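PDB 2V7S: putative lipoprotein LppA from Mycobacterium tuberculosis, which is of unknown function but is a putative membrane-attached lipoprotein of a family confined to pathogenic mycobacteria. Local coordinates for residues I50-E60 and C187-A198. Residues are numbered along the deposited sequence; the frame is centred on the assembly and turned at random.
Sequences IDSMRNKGSYE and CFLLQKVLDLPA
Arg54 NH2 gathers the carbonyl oxygens of Val193, Leu194 and Leu196 where the chain leaves helix 191-194 for the C-terminal tail. Here the helix-loop-helix connection between helices 37-53 and 59-80, with Ser58 as N-cap of the second, packs on that short helix and on strand 188-189, an outer strand of the small three-stranded antiparallel sheet. The arginine chain runs straight out from CG to NE; all three bonds are bent and weak, the shortest being 2.8 Å from NH2 to Leu196 O. Ala198 CA lies over one guanidinium face, while NE keeps a salt bridge to Asp51 OD1 (3.0 Å), an oxygen that also accepts from Gly199 N.

One backbone hydrogen bond joins the segments where helix 59-80 starts: Tyr59 N donates to Leu189 O at 2.9 Å, from above the carbonyl plane, and the same oxygen takes a CA-H contact from Ser58, whose OG caps Ala61 N. In return, Glu60 OE1 receives Gln191 N on its syn side at 2.9 Å, and one water joins Glu60 OE2 to Lys192 N, so the carboxylate ties down the first turn of helix 191-194.

Apolar packing fills the middle. Leu189 CD1 sits against Ile50 CG2 and Arg54 CG; Leu194 passes Arg54 in the opposite direction and puts CD1 on the Gly57-Ser58 backbone. At the selenomethionine Met53, CE touches Cys187 SG (3.6 Å), the sulfur disulfide-bonded to Cys104.

Lys56 folds back at chi3 and chi4 (55° and 62°), which lays its end over the Phe188 ring while NZ salt-bridges Asp186. This cation-pi contact places NZ 4.3 Å from the ring centroid.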
# COMPACT_ATOMS: atom_id res chain seq x y z
N ILE A 50 8.42 7.67 -1.95
CA ILE A 50 8.89 8.70 -2.88
C ILE A 50 10.29 9.18 -2.52
O ILE A 50 11.19 9.18 -3.38
CB ILE A 50 7.86 9.84 -2.92
CG1 ILE A 50 6.59 9.31 -3.62
CG2 ILE A 50 8.45 11.09 -3.62
CD1 ILE A 50 5.37 10.20 -3.52
N ASP A 51 10.50 9.54 -1.26
CA ASP A 51 11.79 10.10 -0.81
C ASP A 51 12.93 9.11 -1.05
O ASP A 51 14.03 9.49 -1.48
CB ASP A 51 11.76 10.51 0.64
CG ASP A 51 11.07 11.85 0.86
OD1 ASP A 51 10.66 12.55 -0.11
OD2 ASP A 51 10.92 12.19 2.04
N SER A 52 12.65 7.82 -0.82
CA SER A 52 13.69 6.81 -1.05
C SER A 52 14.07 6.62 -2.53
O SER A 52 15.08 5.97 -2.83
CB SER A 52 13.26 5.47 -0.44
OG SER A 52 12.29 4.87 -1.25
N MSE A 53 13.27 7.16 -3.44
CA MSE A 53 13.51 7.03 -4.90
C MSE A 53 14.17 8.28 -5.52
O MSE A 53 14.58 8.27 -6.70
CB MSE A 53 12.20 6.73 -5.64
CG MSE A 53 11.75 5.28 -5.48
SE MSE A 53 9.96 5.02 -6.19
CE MSE A 53 10.39 5.29 -8.03
N ARG A 54 14.26 9.34 -4.72
CA ARG A 54 14.92 10.58 -5.15
C ARG A 54 16.34 10.37 -5.71
O ARG A 54 16.68 10.82 -6.84
CB ARG A 54 14.84 11.66 -4.05
CG ARG A 54 13.42 12.23 -3.89
CD ARG A 54 13.32 13.23 -2.72
NE ARG A 54 11.92 13.63 -2.55
CZ ARG A 54 11.37 14.65 -3.20
NH1 ARG A 54 10.08 14.95 -3.02
NH2 ARG A 54 12.10 15.38 -4.00
N ASN A 55 17.15 9.62 -4.97
CA ASN A 55 18.49 9.26 -5.44
C ASN A 55 18.62 8.65 -6.86
O ASN A 55 19.72 8.58 -7.41
CB ASN A 55 19.13 8.30 -4.44
CG ASN A 55 18.65 6.88 -4.66
OD1 ASN A 55 19.39 6.04 -5.16
ND2 ASN A 55 17.39 6.63 -4.35
N LYS A 56 17.51 8.17 -7.43
CA LYS A 56 17.59 7.50 -8.73
C LYS A 56 17.61 8.48 -9.89
O LYS A 56 17.88 8.08 -11.02
CB LYS A 56 16.42 6.52 -8.96
CG LYS A 56 16.28 5.38 -7.94
CD LYS A 56 14.94 4.62 -8.13
CE LYS A 56 14.71 4.07 -9.55
NZ LYS A 56 15.70 3.05 -10.02
N GLY A 57 17.29 9.75 -9.64
CA GLY A 57 17.18 10.66 -10.78
C GLY A 57 15.83 10.58 -11.46
O GLY A 57 14.99 9.79 -11.05
N SER A 58 15.64 11.40 -12.50
CA SER A 58 14.32 11.59 -13.14
C SER A 58 14.02 10.56 -14.21
O SER A 58 14.91 9.97 -14.80
CB SER A 58 14.22 12.99 -13.78
OG SER A 58 15.17 13.09 -14.83
N TYR A 59 12.73 10.36 -14.42
CA TYR A 59 12.21 9.60 -15.53
C TYR A 59 12.69 10.20 -16.85
O TYR A 59 13.04 9.47 -17.74
CB TYR A 59 10.70 9.69 -15.45
CG TYR A 59 10.00 9.42 -16.74
CD1 TYR A 59 9.53 10.46 -17.55
CD2 TYR A 59 9.75 8.12 -17.12
CE1 TYR A 59 8.84 10.20 -18.74
CE2 TYR A 59 9.08 7.84 -18.29
CZ TYR A 59 8.63 8.87 -19.10
OH TYR A 59 7.95 8.52 -20.24
N GLU A 60 12.71 11.53 -16.95
CA GLU A 60 13.13 12.21 -18.18
C GLU A 60 14.58 11.91 -18.50
O GLU A 60 14.90 11.66 -19.65
CB GLU A 60 12.94 13.74 -18.05
CG GLU A 60 11.46 14.20 -18.01
CD GLU A 60 10.79 14.11 -16.61
OE1 GLU A 60 11.38 13.54 -15.66
OE2 GLU A 60 9.65 14.62 -16.44
N CYS A 187 11.18 2.01 -12.63
CA CYS A 187 10.33 3.12 -12.26
C CYS A 187 11.21 4.29 -11.80
O CYS A 187 12.17 4.08 -11.04
CB CYS A 187 9.35 2.68 -11.13
SG CYS A 187 8.21 3.99 -10.62
N PHE A 188 10.92 5.51 -12.28
CA PHE A 188 11.67 6.71 -11.81
C PHE A 188 10.64 7.78 -11.55
O PHE A 188 9.68 7.87 -12.26
CB PHE A 188 12.65 7.26 -12.88
CG PHE A 188 13.80 6.34 -13.20
CD1 PHE A 188 13.61 5.24 -14.04
CD2 PHE A 188 15.07 6.57 -12.66
CE1 PHE A 188 14.67 4.34 -14.32
CE2 PHE A 188 16.16 5.69 -12.96
CZ PHE A 188 15.93 4.58 -13.81
N LEU A 189 10.87 8.59 -10.52
CA LEU A 189 10.09 9.79 -10.26
C LEU A 189 10.23 10.77 -11.41
O LEU A 189 11.32 10.98 -11.94
CB LEU A 189 10.60 10.48 -8.97
CG LEU A 189 10.61 9.70 -7.64
CD1 LEU A 189 11.15 10.54 -6.46
CD2 LEU A 189 9.16 9.29 -7.34
N LEU A 190 9.12 11.42 -11.77
CA LEU A 190 9.17 12.52 -12.70
C LEU A 190 10.02 13.66 -12.13
O LEU A 190 10.04 13.87 -10.92
CB LEU A 190 7.73 13.01 -12.93
CG LEU A 190 6.71 11.96 -13.43
CD1 LEU A 190 5.29 12.55 -13.51
CD2 LEU A 190 7.12 11.42 -14.81
N GLN A 191 10.71 14.41 -12.99
CA GLN A 191 11.45 15.57 -12.50
C GLN A 191 10.57 16.54 -11.68
O GLN A 191 11.02 17.11 -10.70
CB GLN A 191 12.19 16.31 -13.63
CG GLN A 191 12.95 17.53 -13.11
CD GLN A 191 14.09 17.11 -12.21
OE1 GLN A 191 14.76 16.11 -12.50
NE2 GLN A 191 14.34 17.85 -11.14
N LYS A 192 9.29 16.69 -12.03
CA LYS A 192 8.43 17.60 -11.23
C LYS A 192 8.28 17.18 -9.76
O LYS A 192 8.15 18.03 -8.86
CB LYS A 192 7.07 17.79 -11.90
CG LYS A 192 6.26 16.51 -12.11
CD LYS A 192 4.82 16.92 -12.50
CE LYS A 192 3.91 15.73 -12.67
NZ LYS A 192 2.59 16.16 -13.25
N VAL A 193 8.30 15.86 -9.51
CA VAL A 193 8.33 15.33 -8.13
C VAL A 193 9.68 15.56 -7.46
O VAL A 193 9.76 15.94 -6.27
CB VAL A 193 7.86 13.83 -8.07
CG1 VAL A 193 7.83 13.31 -6.64
CG2 VAL A 193 6.47 13.70 -8.73
N LEU A 194 10.77 15.37 -8.22
CA LEU A 194 12.11 15.65 -7.68
C LEU A 194 12.24 17.11 -7.29
O LEU A 194 12.95 17.42 -6.34
CB LEU A 194 13.21 15.25 -8.67
CG LEU A 194 13.20 13.74 -8.96
CD1 LEU A 194 14.11 13.37 -10.10
CD2 LEU A 194 13.63 12.97 -7.76
N ASP A 195 11.53 17.99 -7.98
CA ASP A 195 11.53 19.43 -7.61
C ASP A 195 10.70 19.75 -6.37
O ASP A 195 10.77 20.87 -5.86
CB ASP A 195 11.10 20.31 -8.79
CG ASP A 195 12.15 20.36 -9.88
OD1 ASP A 195 13.30 19.92 -9.62
OD2 ASP A 195 11.85 20.81 -11.00
N LEU A 196 9.92 18.78 -5.89
CA LEU A 196 9.19 18.96 -4.63
C LEU A 196 10.13 18.74 -3.46
O LEU A 196 10.98 17.87 -3.53
CB LEU A 196 8.02 17.98 -4.54
CG LEU A 196 7.03 18.09 -5.69
CD1 LEU A 196 5.91 17.12 -5.46
CD2 LEU A 196 6.50 19.53 -5.84
N PRO A 197 9.96 19.51 -2.37
CA PRO A 197 10.89 19.36 -1.25
C PRO A 197 10.67 17.95 -0.69
O PRO A 197 9.55 17.46 -0.73
CB PRO A 197 10.41 20.39 -0.23
CG PRO A 197 9.48 21.29 -0.97
CD PRO A 197 8.90 20.49 -2.08
N ALA A 198 11.73 17.34 -0.19
CA ALA A 198 11.64 15.98 0.38
C ALA A 198 10.76 15.94 1.66
O ALA A 198 10.73 16.91 2.43
CB ALA A 198 13.04 15.47 0.66
O HOH W 1 13.38 8.34 -9.20
O HOH W 2 8.23 16.08 -14.75